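Local coordinates for protein diguanylate cyclase (Marinobacter aquaeolei VT8, PDB 3IGN) that probably makes the bacterial messenger c-di-GMP from two molecules of GTP through this GGDEF domain, which here holds bound c-di-GMP, at residues Ala28-Phe33 and Met145-Lys150; Tyr156-Lys159 and Asn164-Val167; Leu7-Arg12 and Arg19-Asn24; Asp48-Val53 and Glu64-Thr69. All coordinates share one frame; numbering follows the deposited sequence.

Interaction 1 of 4, residues Ala28-Phe33 and Met145-Lys150; sequences AEYERF and MQWMQK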
loop_
_atom_site.group_PDB
_atom_site.type_symbol
_atom_site.label_atom_id
_atom_site.label_comp_id
_atom_site.label_asym_id
_atom_site.label_seq_id
_atom_site.Cartn_x
_atom_site.Cartn_y
_atom_site.Cartn_z
ATOM N N ALA A 28 14.459 6.000 -6.479
ATOM C CA ALA A 28 14.588 7.255 -7.219
ATOM C C ALA A 28 14.056 8.418 -6.387
ATOM O O ALA A 28 14.668 9.493 -6.343
ATOM C CB ALA A 28 13.840 7.170 -8.541
ATOM N N GLU A 29 12.921 8.210 -5.721
ATOM C CA GLU A 29 12.357 9.276 -4.894
ATOM C C GLU A 29 13.260 9.559 -3.689
ATOM O O GLU A 29 13.410 10.712 -3.274
ATOM C CB GLU A 29 10.949 8.909 -4.433
ATOM C CG GLU A 29 10.188 10.051 -3.732
ATOM C CD GLU A 29 9.895 11.240 -4.645
ATOM O OE1 GLU A 29 9.654 11.044 -5.853
ATOM O OE2 GLU A 29 9.872 12.382 -4.152
ATOM N N TYR A 30 13.864 8.509 -3.138
ATOM C CA TYR A 30 14.777 8.646 -2.003
ATOM C C TYR A 30 15.964 9.536 -2.381
ATOM O O TYR A 30 16.333 10.443 -1.633
ATOM C CB TYR A 30 15.294 7.263 -1.560
ATOM C CG TYR A 30 16.364 7.322 -0.497
ATOM C CD1 TYR A 30 16.031 7.492 0.849
ATOM C CD2 TYR A 30 17.712 7.256 -0.837
ATOM C CE1 TYR A 30 17.013 7.603 1.829
ATOM C CE2 TYR A 30 18.708 7.370 0.136
ATOM C CZ TYR A 30 18.347 7.548 1.465
ATOM O OH TYR A 30 19.316 7.720 2.424
ATOM N N GLU A 31 16.567 9.281 -3.539
ATOM C CA GLU A 31 17.709 10.090 -3.978
ATOM C C GLU A 31 17.297 11.523 -4.308
ATOM O O GLU A 31 18.088 12.455 -4.128
ATOM C CB GLU A 31 18.401 9.451 -5.189
ATOM C CG GLU A 31 19.215 8.211 -4.856
ATOM C CD GLU A 31 20.347 8.488 -3.868
ATOM O OE1 GLU A 31 20.817 9.650 -3.782
ATOM O OE2 GLU A 31 20.778 7.541 -3.184
ATOM N N ARG A 32 16.067 11.707 -4.781
ATOM C CA ARG A 32 15.568 13.041 -5.091
ATOM C C ARG A 32 15.474 13.808 -3.775
ATOM O O ARG A 32 15.851 14.976 -3.698
ATOM C CB ARG A 32 14.193 12.969 -5.756
ATOM C CG ARG A 32 13.654 14.317 -6.250
ATOM C CD ARG A 32 12.396 14.121 -7.105
ATOM N NE ARG A 32 11.760 15.388 -7.470
ATOM C CZ ARG A 32 11.170 15.614 -8.638
ATOM N NH1 ARG A 32 11.135 14.653 -9.557
ATOM N NH2 ARG A 32 10.645 16.802 -8.908
ATOM N N PHE A 33 14.992 13.126 -2.737
ATOM C CA PHE A 33 14.888 13.727 -1.406
ATOM C C PHE A 33 16.274 14.074 -0.843
ATOM O O PHE A 33 16.473 15.158 -0.291
ATOM C CB PHE A 33 14.200 12.766 -0.425
ATOM C CG PHE A 33 14.328 13.193 1.024
ATOM C CD1 PHE A 33 13.415 14.090 1.587
ATOM C CD2 PHE A 33 15.396 12.741 1.802
ATOM C CE1 PHE A 33 13.565 14.533 2.904
ATOM C CE2 PHE A 33 15.560 13.179 3.121
ATOM C CZ PHE A 33 14.643 14.075 3.672
HETATM N N MSE A 145 15.833 1.348 1.430
HETATM C CA MSE A 145 15.293 0.189 2.118
HETATM C C MSE A 145 15.045 0.470 3.592
HETATM O O MSE A 145 14.125 -0.085 4.181
HETATM C CB MSE A 145 16.217 -1.005 1.915
HETATM C CG MSE A 145 16.304 -1.368 0.452
HETATM SE SE MSE A 145 17.246 -2.996 0.138
HETATM C CE MSE A 145 15.832 -4.216 0.642
ATOM N N GLN A 146 15.846 1.351 4.181
ATOM C CA GLN A 146 15.645 1.708 5.584
ATOM C C GLN A 146 14.387 2.570 5.700
ATOM O O GLN A 146 13.733 2.596 6.740
ATOM C CB GLN A 146 16.886 2.433 6.127
ATOM C CG GLN A 146 18.062 1.482 6.349
ATOM C CD GLN A 146 19.318 2.183 6.833
ATOM O OE1 GLN A 146 19.266 3.316 7.320
ATOM N NE2 GLN A 146 20.458 1.507 6.710
ATOM N N TRP A 147 14.048 3.266 4.616
ATOM C CA TRP A 147 12.847 4.092 4.562
ATOM C C TRP A 147 11.652 3.129 4.506
ATOM O O TRP A 147 10.661 3.292 5.221
ATOM C CB TRP A 147 12.892 4.980 3.304
ATOM C CG TRP A 147 11.682 5.846 3.075
ATOM C CD1 TRP A 147 10.778 6.272 4.011
ATOM C CD2 TRP A 147 11.284 6.442 1.836
ATOM N NE1 TRP A 147 9.844 7.098 3.431
ATOM C CE2 TRP A 147 10.132 7.222 2.097
ATOM C CE3 TRP A 147 11.789 6.393 0.526
ATOM C CZ2 TRP A 147 9.473 7.954 1.097
ATOM C CZ3 TRP A 147 11.125 7.127 -0.477
ATOM C CH2 TRP A 147 9.985 7.891 -0.178
HETATM N N MSE A 148 11.759 2.119 3.653
HETATM C CA MSE A 148 10.697 1.134 3.529
HETATM C C MSE A 148 10.496 0.418 4.865
HETATM O O MSE A 148 9.368 0.072 5.236
HETATM C CB MSE A 148 11.051 0.124 2.436
HETATM C CG MSE A 148 10.993 0.701 1.037
HETATM SE SE MSE A 148 11.279 -0.664 -0.309
HETATM C CE MSE A 148 9.954 -1.925 0.299
ATOM N N GLN A 149 11.598 0.192 5.570
ATOM C CA GLN A 149 11.553 -0.478 6.860
ATOM C C GLN A 149 10.705 0.297 7.853
ATOM O O GLN A 149 9.936 -0.290 8.602
ATOM C CB GLN A 149 12.968 -0.666 7.416
ATOM C CG GLN A 149 13.002 -1.339 8.780
ATOM C CD GLN A 149 14.382 -1.851 9.143
ATOM O OE1 GLN A 149 15.282 -1.894 8.300
ATOM N NE2 GLN A 149 14.556 -2.256 10.397
ATOM N N LYS A 150 10.841 1.620 7.862
ATOM C CA LYS A 150 10.063 2.449 8.779
ATOM C C LYS A 150 8.569 2.365 8.496
ATOM O O LYS A 150 7.756 2.331 9.422
ATOM C CB LYS A 150 10.521 3.911 8.710
ATOM C CG LYS A 150 11.901 4.145 9.292
ATOM C CD LYS A 150 11.987 3.696 10.751
ATOM C CE LYS A 150 11.537 4.773 11.726
ATOM N NZ LYS A 150 11.700 4.310 13.134
#
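The indole of Trp147 reaches from helix 144-160 with its six-membered ring leading, and meets Glu29 and Tyr30 on helix 19-36. Its CG stands anti to the backbone N (chi1 177°), which carries the benzo end across to the other helix, where CA atoms come no closer than the 8.2 Å between Tyr30 and Trp147. Trp147 CH2 meets Glu29 CG at 4.2 Å, the methylene lying near the indole plane, at its edge. A bend at chi2 (65°) leads the carboxylate off, its plane 53° from the indole, and the methylene alone touches; OE2 goes to weak bonds with Gln38 and Thr40. Against Tyr30 the indole touches the root of the side chain rather than the phenol: CE3 is 4.2 Å from Tyr30 CB, and CZ3 is 4.1 Å from Tyr30 N. CE3 lies at the edge of the phenol, close to its plane, so the two rings do not stack. Both polar ends are satisfied beyond this pair, Tyr30 OH by Pro141 O and Trp147 NE1 by Ala135 O. Trp147 also packs on Val26 of helix 19-36 and on Thr40 and Leu42 of strand 40-47, so the two helices meet over that strand.

Interaction 2 of 4, residues Tyr156-Lys159 and Asn164-Val167; sequences YKAK and NKVV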
loop_
_atom_site.group_PDB
_atom_site.type_symbol
_atom_site.label_atom_id
_atom_site.label_comp_id
_atom_site.label_asym_id
_atom_site.label_seq_id
_atom_site.Cartn_x
_atom_site.Cartn_y
_atom_site.Cartn_z
ATOM N N TYR A 156 3.116 -2.806 10.875
ATOM C CA TYR A 156 3.029 -3.853 11.886
ATOM C C TYR A 156 2.308 -3.328 13.124
ATOM O O TYR A 156 1.510 -4.042 13.736
ATOM C CB TYR A 156 4.420 -4.357 12.272
ATOM C CG TYR A 156 4.374 -5.622 13.095
ATOM C CD1 TYR A 156 3.913 -6.813 12.540
ATOM C CD2 TYR A 156 4.753 -5.619 14.432
ATOM C CE1 TYR A 156 3.824 -7.983 13.303
ATOM C CE2 TYR A 156 4.670 -6.782 15.210
ATOM C CZ TYR A 156 4.203 -7.955 14.637
ATOM O OH TYR A 156 4.109 -9.100 15.398
ATOM N N LYS A 157 2.591 -2.086 13.499
ATOM C CA LYS A 157 1.936 -1.486 14.653
ATOM C C LYS A 157 0.435 -1.371 14.387
ATOM O O LYS A 157 -0.378 -1.578 15.285
ATOM C CB LYS A 157 2.514 -0.097 14.942
ATOM C CG LYS A 157 3.954 -0.096 15.462
ATOM C CD LYS A 157 4.466 1.333 15.652
ATOM C CE LYS A 157 5.892 1.381 16.209
ATOM N NZ LYS A 157 5.939 1.355 17.708
ATOM N N ALA A 158 0.066 -1.032 13.152
ATOM C CA ALA A 158 -1.350 -0.903 12.806
ATOM C C ALA A 158 -2.056 -2.246 12.963
ATOM O O ALA A 158 -3.191 -2.311 13.447
ATOM C CB ALA A 158 -1.505 -0.395 11.359
ATOM N N LYS A 159 -1.381 -3.310 12.547
ATOM C CA LYS A 159 -1.936 -4.660 12.625
ATOM C C LYS A 159 -2.070 -5.133 14.063
ATOM O O LYS A 159 -3.095 -5.693 14.449
ATOM C CB LYS A 159 -1.051 -5.646 11.862
ATOM C CG LYS A 159 -0.896 -5.304 10.388
ATOM C CD LYS A 159 -0.445 -6.491 9.542
ATOM C CE LYS A 159 1.062 -6.587 9.421
ATOM N NZ LYS A 159 1.419 -7.336 8.177
ATOM N N ASN A 164 -7.513 -2.503 10.592
ATOM C CA ASN A 164 -8.460 -1.556 9.992
ATOM C C ASN A 164 -8.132 -0.150 10.466
ATOM O O ASN A 164 -8.999 0.600 10.928
ATOM C CB ASN A 164 -9.906 -1.917 10.353
ATOM C CG ASN A 164 -10.917 -1.047 9.635
ATOM O OD1 ASN A 164 -10.655 -0.551 8.535
ATOM N ND2 ASN A 164 -12.088 -0.867 10.244
ATOM N N LYS A 165 -6.862 0.208 10.324
ATOM C CA LYS A 165 -6.382 1.500 10.780
ATOM C C LYS A 165 -5.114 1.930 10.065
ATOM O O LYS A 165 -4.447 1.129 9.412
ATOM C CB LYS A 165 -6.088 1.427 12.272
ATOM C CG LYS A 165 -5.261 0.185 12.630
ATOM C CD LYS A 165 -4.627 0.281 14.003
ATOM C CE LYS A 165 -5.571 0.882 15.007
ATOM N NZ LYS A 165 -4.799 1.728 15.954
ATOM N N VAL A 166 -4.789 3.209 10.229
ATOM C CA VAL A 166 -3.602 3.805 9.633
ATOM C C VAL A 166 -2.684 4.246 10.760
ATOM O O VAL A 166 -3.125 4.927 11.687
ATOM C CB VAL A 166 -3.937 5.081 8.837
ATOM C CG1 VAL A 166 -2.708 5.555 8.068
ATOM C CG2 VAL A 166 -5.095 4.848 7.932
ATOM N N VAL A 167 -1.409 3.876 10.678
ATOM C CA VAL A 167 -0.454 4.284 11.697
ATOM C C VAL A 167 0.684 5.042 11.040
ATOM O O VAL A 167 1.206 4.615 10.016
ATOM C CB VAL A 167 0.140 3.075 12.460
ATOM C CG1 VAL A 167 1.373 3.523 13.258
ATOM C CG2 VAL A 167 -0.901 2.501 13.413
#
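Ala158 and Val167 meet inside a beta-alpha-beta unit, strand 130-136, helix 144-160 and strand 166-168, where the chain turns after the helix and the following strand runs back beside its last turns. Their CA atoms are only 5.4 Å apart, an approach that the small alanine side chain allows. Val167 CG2 does the touching, 3.5 Å from Ala158 CA and 3.6 Å from Ala158 CB. The other branch, CG1, lies anti to the backbone N (chi1 166°) and rests more loosely beside Lys157 CB at 4.2 Å, after which the lysine chain runs off toward solvent.

Lys165 supplies the second half of the contact. With chi1 at 48° its CG sits between the backbone N and the carbonyl carbon, and the chain lies over the helix end. Lys165 CG is 3.3 Å from Ala158 O, a tight contact; CD is placed still nearer that oxygen, at 3.0 Å, shorter than ordinary packing and so doubtful in detail. Bends at chi3 and chi4 then bring NZ to a hydrogen bond with Ser161 OG just past the segment. An alanine in place of Lys165 would probably leave the Ala158 carbonyl uncovered on this side and Ser161 OG without its lysine partner.

Lys165 and Val167 bond through their backbones to Met132, and Val167 also to Ile134, which sets the 166-168 edge strand alongside strand 130-136 with helix 144-160 packed against it.

Interaction 3 of 4, residues Leu7-Arg12 and Arg19-Asn24; sequences LSMTDR and RGTWEN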
loop_
_atom_site.group_PDB
_atom_site.type_symbol
_atom_site.label_atom_id
_atom_site.label_comp_id
_atom_site.label_asym_id
_atom_site.label_seq_id
_atom_site.Cartn_x
_atom_site.Cartn_y
_atom_site.Cartn_z
ATOM N N LEU A 7 4.985 -4.670 -20.045
ATOM C CA LEU A 7 4.670 -5.857 -19.269
ATOM C C LEU A 7 5.809 -6.214 -18.296
ATOM O O LEU A 7 5.598 -6.908 -17.296
ATOM C CB LEU A 7 4.407 -7.012 -20.224
ATOM C CG LEU A 7 3.037 -7.688 -20.166
ATOM C CD1 LEU A 7 1.939 -6.703 -20.658
ATOM C CD2 LEU A 7 3.112 -8.866 -21.142
ATOM N N SER A 8 7.017 -5.732 -18.585
ATOM C CA SER A 8 8.151 -6.041 -17.721
ATOM C C SER A 8 8.014 -5.305 -16.397
ATOM O O SER A 8 8.588 -5.710 -15.386
ATOM C CB SER A 8 9.476 -5.631 -18.373
ATOM O OG SER A 8 9.956 -6.634 -19.247
HETATM N N MSE A 9 7.225 -4.235 -16.400
HETATM C CA MSE A 9 7.053 -3.393 -15.219
HETATM C C MSE A 9 5.826 -3.612 -14.344
HETATM O O MSE A 9 5.785 -3.129 -13.213
HETATM C CB MSE A 9 7.048 -1.927 -15.651
HETATM C CG MSE A 9 8.197 -1.518 -16.546
HETATM SE SE MSE A 9 8.014 0.326 -17.090
HETATM C CE MSE A 9 7.857 0.057 -18.998
ATOM N N THR A 10 4.833 -4.337 -14.838
ATOM C CA THR A 10 3.608 -4.500 -14.068
ATOM C C THR A 10 3.214 -5.878 -13.546
ATOM O O THR A 10 3.632 -6.906 -14.072
ATOM C CB THR A 10 2.432 -3.917 -14.872
ATOM O OG1 THR A 10 1.198 -4.464 -14.396
ATOM C CG2 THR A 10 2.598 -4.223 -16.348
ATOM N N ASP A 11 2.410 -5.871 -12.484
ATOM C CA ASP A 11 1.899 -7.092 -11.874
ATOM C C ASP A 11 0.666 -7.487 -12.680
ATOM O O ASP A 11 -0.224 -6.668 -12.905
ATOM C CB ASP A 11 1.507 -6.841 -10.413
ATOM C CG ASP A 11 0.769 -8.013 -9.796
ATOM O OD1 ASP A 11 1.341 -9.119 -9.751
ATOM O OD2 ASP A 11 -0.384 -7.827 -9.355
ATOM N N ARG A 12 0.618 -8.741 -13.114
ATOM C CA ARG A 12 -0.497 -9.235 -13.916
ATOM C C ARG A 12 -1.882 -9.108 -13.282
ATOM O O ARG A 12 -2.777 -8.488 -13.855
ATOM C CB ARG A 12 -0.261 -10.699 -14.292
ATOM C CG ARG A 12 0.936 -10.942 -15.195
ATOM C CD ARG A 12 1.053 -12.429 -15.503
ATOM N NE ARG A 12 1.173 -13.218 -14.279
ATOM C CZ ARG A 12 2.325 -13.598 -13.737
ATOM N NH1 ARG A 12 3.475 -13.271 -14.313
ATOM N NH2 ARG A 12 2.329 -14.298 -12.610
ATOM N N ARG A 19 6.881 -5.387 -7.795
ATOM C CA ARG A 19 7.853 -5.067 -6.753
ATOM C C ARG A 19 9.158 -4.461 -7.260
ATOM O O ARG A 19 9.573 -3.389 -6.810
ATOM C CB ARG A 19 8.165 -6.316 -5.930
ATOM C CG ARG A 19 9.154 -6.076 -4.808
ATOM C CD ARG A 19 9.395 -7.345 -4.018
ATOM N NE ARG A 19 10.446 -7.177 -3.019
ATOM C CZ ARG A 19 11.475 -8.005 -2.882
ATOM N NH1 ARG A 19 11.588 -9.055 -3.685
ATOM N NH2 ARG A 19 12.389 -7.789 -1.946
ATOM N N GLY A 20 9.810 -5.148 -8.189
ATOM C CA GLY A 20 11.069 -4.657 -8.722
ATOM C C GLY A 20 11.018 -3.238 -9.255
ATOM O O GLY A 20 11.869 -2.410 -8.927
ATOM N N THR A 21 10.024 -2.954 -10.086
ATOM C CA THR A 21 9.884 -1.624 -10.661
ATOM C C THR A 21 9.503 -0.597 -9.603
ATOM O O THR A 21 10.044 0.508 -9.575
ATOM C CB THR A 21 8.811 -1.595 -11.759
ATOM O OG1 THR A 21 9.091 -2.614 -12.724
ATOM C CG2 THR A 21 8.805 -0.241 -12.453
ATOM N N TRP A 22 8.565 -0.958 -8.736
ATOM C CA TRP A 22 8.132 -0.033 -7.701
ATOM C C TRP A 22 9.316 0.335 -6.814
ATOM O O TRP A 22 9.500 1.508 -6.505
ATOM C CB TRP A 22 7.014 -0.641 -6.860
ATOM C CG TRP A 22 6.424 0.310 -5.862
ATOM C CD1 TRP A 22 5.598 1.372 -6.116
ATOM C CD2 TRP A 22 6.628 0.289 -4.445
ATOM N NE1 TRP A 22 5.274 2.012 -4.939
ATOM C CE2 TRP A 22 5.894 1.368 -3.898
ATOM C CE3 TRP A 22 7.360 -0.538 -3.581
ATOM C CZ2 TRP A 22 5.873 1.642 -2.526
ATOM C CZ3 TRP A 22 7.337 -0.265 -2.210
ATOM C CH2 TRP A 22 6.597 0.817 -1.699
ATOM N N GLU A 23 10.131 -0.648 -6.430
ATOM C CA GLU A 23 11.290 -0.370 -5.585
ATOM C C GLU A 23 12.279 0.564 -6.276
ATOM O O GLU A 23 12.912 1.401 -5.629
ATOM C CB GLU A 23 12.002 -1.666 -5.175
ATOM C CG GLU A 23 11.398 -2.317 -3.928
ATOM C CD GLU A 23 12.220 -3.481 -3.395
ATOM O OE1 GLU A 23 13.437 -3.534 -3.663
ATOM O OE2 GLU A 23 11.645 -4.337 -2.691
ATOM N N ASN A 24 12.429 0.417 -7.589
ATOM C CA ASN A 24 13.336 1.290 -8.322
ATOM C C ASN A 24 12.833 2.731 -8.212
ATOM O O ASN A 24 13.631 3.669 -8.130
ATOM C CB ASN A 24 13.421 0.867 -9.793
ATOM C CG ASN A 24 14.298 1.793 -10.615
ATOM O OD1 ASN A 24 13.803 2.690 -11.298
ATOM N ND2 ASN A 24 15.610 1.592 -10.538
#
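Thr21 presses its hydroxyl end against the backbone of Met9, a selenomethionine, and that is where the contact is tight. OG1 lies 3.3 Å from Met9 CA and 3.4 Å from Met9 O, while Met9 CB approaches the same oxygen to 3.6 Å. The methyl, CG2, is less close, 4.0 Å from Met9 CB. With OG1 anti to the carbonyl carbon (chi1 -53°), the hydroxyl faces the incoming loop, and the two side chains cross obliquely. The hydrogen-bond partner of Thr21 OG1, though, is Asn18 OD1, just ahead of the helix.

Asn18 also ties the loop down: its ND2 bonds to Ser8 O, and its backbone bonds to that of Met9. The loop 7-12 leads into the short strand 17-18, an edge strand of the GGDEF domain's central sheet, and helix 19-36 starts directly after it. The 7-12 loop therefore folds back over the first turn of this helix.

The outer side is looser. Ser8 touches Thr21 only distantly, its O 4.1 Å from OG1, and the selenium end of Met9 swings away from the helix after CG passes Thr21 OG1 at 4.1 Å. Apart from the contact, at the start of the helix, Arg19 NE reaches Glu23 OE2 at 3.1 Å in a salt bridge whose hydrogen bond is weak and bent (124°), and Glu23 OE1 is held by Tyr144 OH.

Interaction 4 of 4, residues Asp48-Val53 and Glu64-Thr69; sequences DHFKPV and EVIRHT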
loop_
_atom_site.group_PDB
_atom_site.type_symbol
_atom_site.label_atom_id
_atom_site.label_comp_id
_atom_site.label_asym_id
_atom_site.label_seq_id
_atom_site.Cartn_x
_atom_site.Cartn_y
_atom_site.Cartn_z
ATOM N N ASP A 48 -6.221 -7.187 5.692
ATOM C CA ASP A 48 -6.370 -7.858 6.982
ATOM C C ASP A 48 -6.945 -9.262 6.851
ATOM O O ASP A 48 -7.777 -9.518 5.981
ATOM C CB ASP A 48 -7.281 -7.046 7.910
ATOM C CG ASP A 48 -6.641 -5.756 8.375
ATOM O OD1 ASP A 48 -5.442 -5.785 8.699
ATOM O OD2 ASP A 48 -7.342 -4.727 8.434
ATOM N N HIS A 49 -6.489 -10.166 7.716
ATOM C CA HIS A 49 -6.974 -11.547 7.735
ATOM C C HIS A 49 -7.028 -12.206 6.359
ATOM O O HIS A 49 -7.964 -12.953 6.065
ATOM C CB HIS A 49 -8.375 -11.573 8.346
ATOM C CG HIS A 49 -8.485 -10.813 9.628
ATOM N ND1 HIS A 49 -7.799 -11.174 10.767
ATOM C CD2 HIS A 49 -9.186 -9.699 9.948
ATOM C CE1 HIS A 49 -8.071 -10.317 11.733
ATOM N NE2 HIS A 49 -8.911 -9.411 11.263
ATOM N N PHE A 50 -6.027 -11.955 5.521
ATOM C CA PHE A 50 -6.035 -12.528 4.181
ATOM C C PHE A 50 -6.053 -14.051 4.135
ATOM O O PHE A 50 -6.888 -14.638 3.445
ATOM C CB PHE A 50 -4.855 -12.007 3.361
ATOM C CG PHE A 50 -4.983 -12.293 1.896
ATOM C CD1 PHE A 50 -6.021 -11.735 1.157
ATOM C CD2 PHE A 50 -4.102 -13.161 1.263
ATOM C CE1 PHE A 50 -6.184 -12.042 -0.189
ATOM C CE2 PHE A 50 -4.258 -13.475 -0.086
ATOM C CZ PHE A 50 -5.298 -12.917 -0.811
ATOM N N LYS A 51 -5.132 -14.692 4.850
ATOM C CA LYS A 51 -5.073 -16.154 4.874
ATOM C C LYS A 51 -6.457 -16.684 5.267
ATOM O O LYS A 51 -7.020 -17.536 4.582
ATOM C CB LYS A 51 -4.002 -16.621 5.864
ATOM C CG LYS A 51 -2.984 -17.592 5.282
ATOM C CD LYS A 51 -3.201 -18.991 5.813
ATOM C CE LYS A 51 -2.350 -20.001 5.068
ATOM N NZ LYS A 51 -2.976 -21.355 5.120
ATOM N N PRO A 52 -7.022 -16.190 6.383
ATOM C CA PRO A 52 -8.350 -16.648 6.802
ATOM C C PRO A 52 -9.392 -16.472 5.692
ATOM O O PRO A 52 -10.217 -17.357 5.456
ATOM C CB PRO A 52 -8.634 -15.776 8.016
ATOM C CG PRO A 52 -7.290 -15.713 8.663
ATOM C CD PRO A 52 -6.376 -15.431 7.471
ATOM N N VAL A 53 -9.351 -15.326 5.015
ATOM C CA VAL A 53 -10.274 -15.045 3.923
ATOM C C VAL A 53 -10.083 -16.064 2.809
ATOM O O VAL A 53 -11.049 -16.612 2.273
ATOM C CB VAL A 53 -10.036 -13.632 3.326
ATOM C CG1 VAL A 53 -10.640 -13.544 1.933
ATOM C CG2 VAL A 53 -10.654 -12.570 4.231
ATOM N N GLU A 64 -9.974 -11.879 -6.036
ATOM C CA GLU A 64 -10.931 -10.806 -6.256
ATOM C C GLU A 64 -10.743 -9.721 -5.209
ATOM O O GLU A 64 -10.900 -8.538 -5.497
ATOM C CB GLU A 64 -12.367 -11.336 -6.212
ATOM C CG GLU A 64 -12.854 -11.810 -7.561
ATOM C CD GLU A 64 -12.741 -10.722 -8.610
ATOM O OE1 GLU A 64 -13.532 -9.754 -8.552
ATOM O OE2 GLU A 64 -11.853 -10.826 -9.485
ATOM N N VAL A 65 -10.403 -10.130 -3.993
ATOM C CA VAL A 65 -10.182 -9.176 -2.915
ATOM C C VAL A 65 -8.932 -8.359 -3.236
ATOM O O VAL A 65 -8.902 -7.151 -3.017
ATOM C CB VAL A 65 -10.007 -9.899 -1.559
ATOM C CG1 VAL A 65 -9.644 -8.898 -0.474
ATOM C CG2 VAL A 65 -11.297 -10.612 -1.188
ATOM N N ILE A 66 -7.909 -9.023 -3.768
ATOM C CA ILE A 66 -6.674 -8.345 -4.134
ATOM C C ILE A 66 -6.933 -7.375 -5.280
ATOM O O ILE A 66 -6.501 -6.225 -5.238
ATOM C CB ILE A 66 -5.583 -9.350 -4.572
ATOM C CG1 ILE A 66 -5.024 -10.072 -3.346
ATOM C CG2 ILE A 66 -4.470 -8.628 -5.306
ATOM C CD1 ILE A 66 -4.109 -11.233 -3.682
ATOM N N ARG A 67 -7.643 -7.840 -6.303
ATOM C CA ARG A 67 -7.939 -6.990 -7.449
ATOM C C ARG A 67 -8.775 -5.782 -7.052
ATOM O O ARG A 67 -8.554 -4.678 -7.547
ATOM C CB ARG A 67 -8.664 -7.781 -8.540
ATOM C CG ARG A 67 -7.732 -8.472 -9.514
ATOM C CD ARG A 67 -8.498 -9.078 -10.682
ATOM N NE ARG A 67 -9.306 -10.219 -10.271
ATOM C CZ ARG A 67 -9.116 -11.460 -10.708
ATOM N NH1 ARG A 67 -8.146 -11.718 -11.576
ATOM N NH2 ARG A 67 -9.889 -12.443 -10.273
ATOM N N HIS A 68 -9.739 -5.988 -6.162
ATOM C CA HIS A 68 -10.582 -4.884 -5.724
ATOM C C HIS A 68 -9.751 -3.868 -4.953
ATOM O O HIS A 68 -9.937 -2.661 -5.102
ATOM C CB HIS A 68 -11.719 -5.384 -4.835
ATOM C CG HIS A 68 -12.654 -4.299 -4.399
ATOM N ND1 HIS A 68 -13.436 -3.590 -5.286
ATOM C CD2 HIS A 68 -12.914 -3.784 -3.173
ATOM C CE1 HIS A 68 -14.135 -2.684 -4.626
ATOM N NE2 HIS A 68 -13.837 -2.780 -3.342
ATOM N N THR A 69 -8.843 -4.365 -4.116
ATOM C CA THR A 69 -7.981 -3.496 -3.325
ATOM C C THR A 69 -7.137 -2.625 -4.257
ATOM O O THR A 69 -6.987 -1.419 -4.037
ATOM C CB THR A 69 -7.045 -4.322 -2.422
ATOM O OG1 THR A 69 -7.831 -5.146 -1.552
ATOM C CG2 THR A 69 -6.170 -3.402 -1.577
#
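Phe50 and Val65 are the nearest CA atoms of helix 50-57 and helix 59-74 in these segments, 8.9 Å apart, so side chains bridge the space. Phe50 places its CG anti to the backbone N (chi1 -166°), which sends the ring across to Ile66, and the two side chains cross at about a right angle. Phe50 CZ is 3.5 Å from Ile66 CD1 and Phe50 CE1 is 3.9 Å from Ile66 CG1, an oblique approach to the ring. Beside this pair, Val53 CG1 and Val65 CG2 touch more lightly at 4.3 Å. An alanine in place of Phe50 would probably open a gap beside Ile66 CD1 and leave only the light valine contact between these segments.

These are two successive helices of the GGDEF domain, following strand 40-47 and separated by a short turn. Val65 and Ile66 continue the packing onto Ile47 of that strand, and Ile66 also onto Phe91. Helix 59-74 also carries a salt bridge within itself: Arg67 grips Glu64 OE2 side-on with NE and NH2, each at 2.7 Å. On the buried side, Thr69 OG1 and Thr69 N both bond Val65 O, from opposite faces of the carbonyl plane, and OG1 also pairs with Tyr128 OH.

How the interactions relate
Interaction 1 is the most buried of the four and interaction 3 lies at the surface; interactions 2 and 4 are partly buried. Helix 144-160 serves both interactions 1 and 2, near its start and near its end, and helix 19-36 is shared by interactions 1 and 3, which touch where Met148 packs on Trp22 and Glu23. Interactions 1 and 4 sit on opposite sides of the chain's centre, with centres about 27 Å apart. Asp48 OD2 links interaction 4 to interaction 2 through a probable hydrogen bond to Asn164 N. Aromatic and aliphatic packing carries 1 and 4; in 2 small aliphatic groups and a lysine chain lie close on the helix backbone, and in 3 a threonine hydroxyl meets a loop backbone.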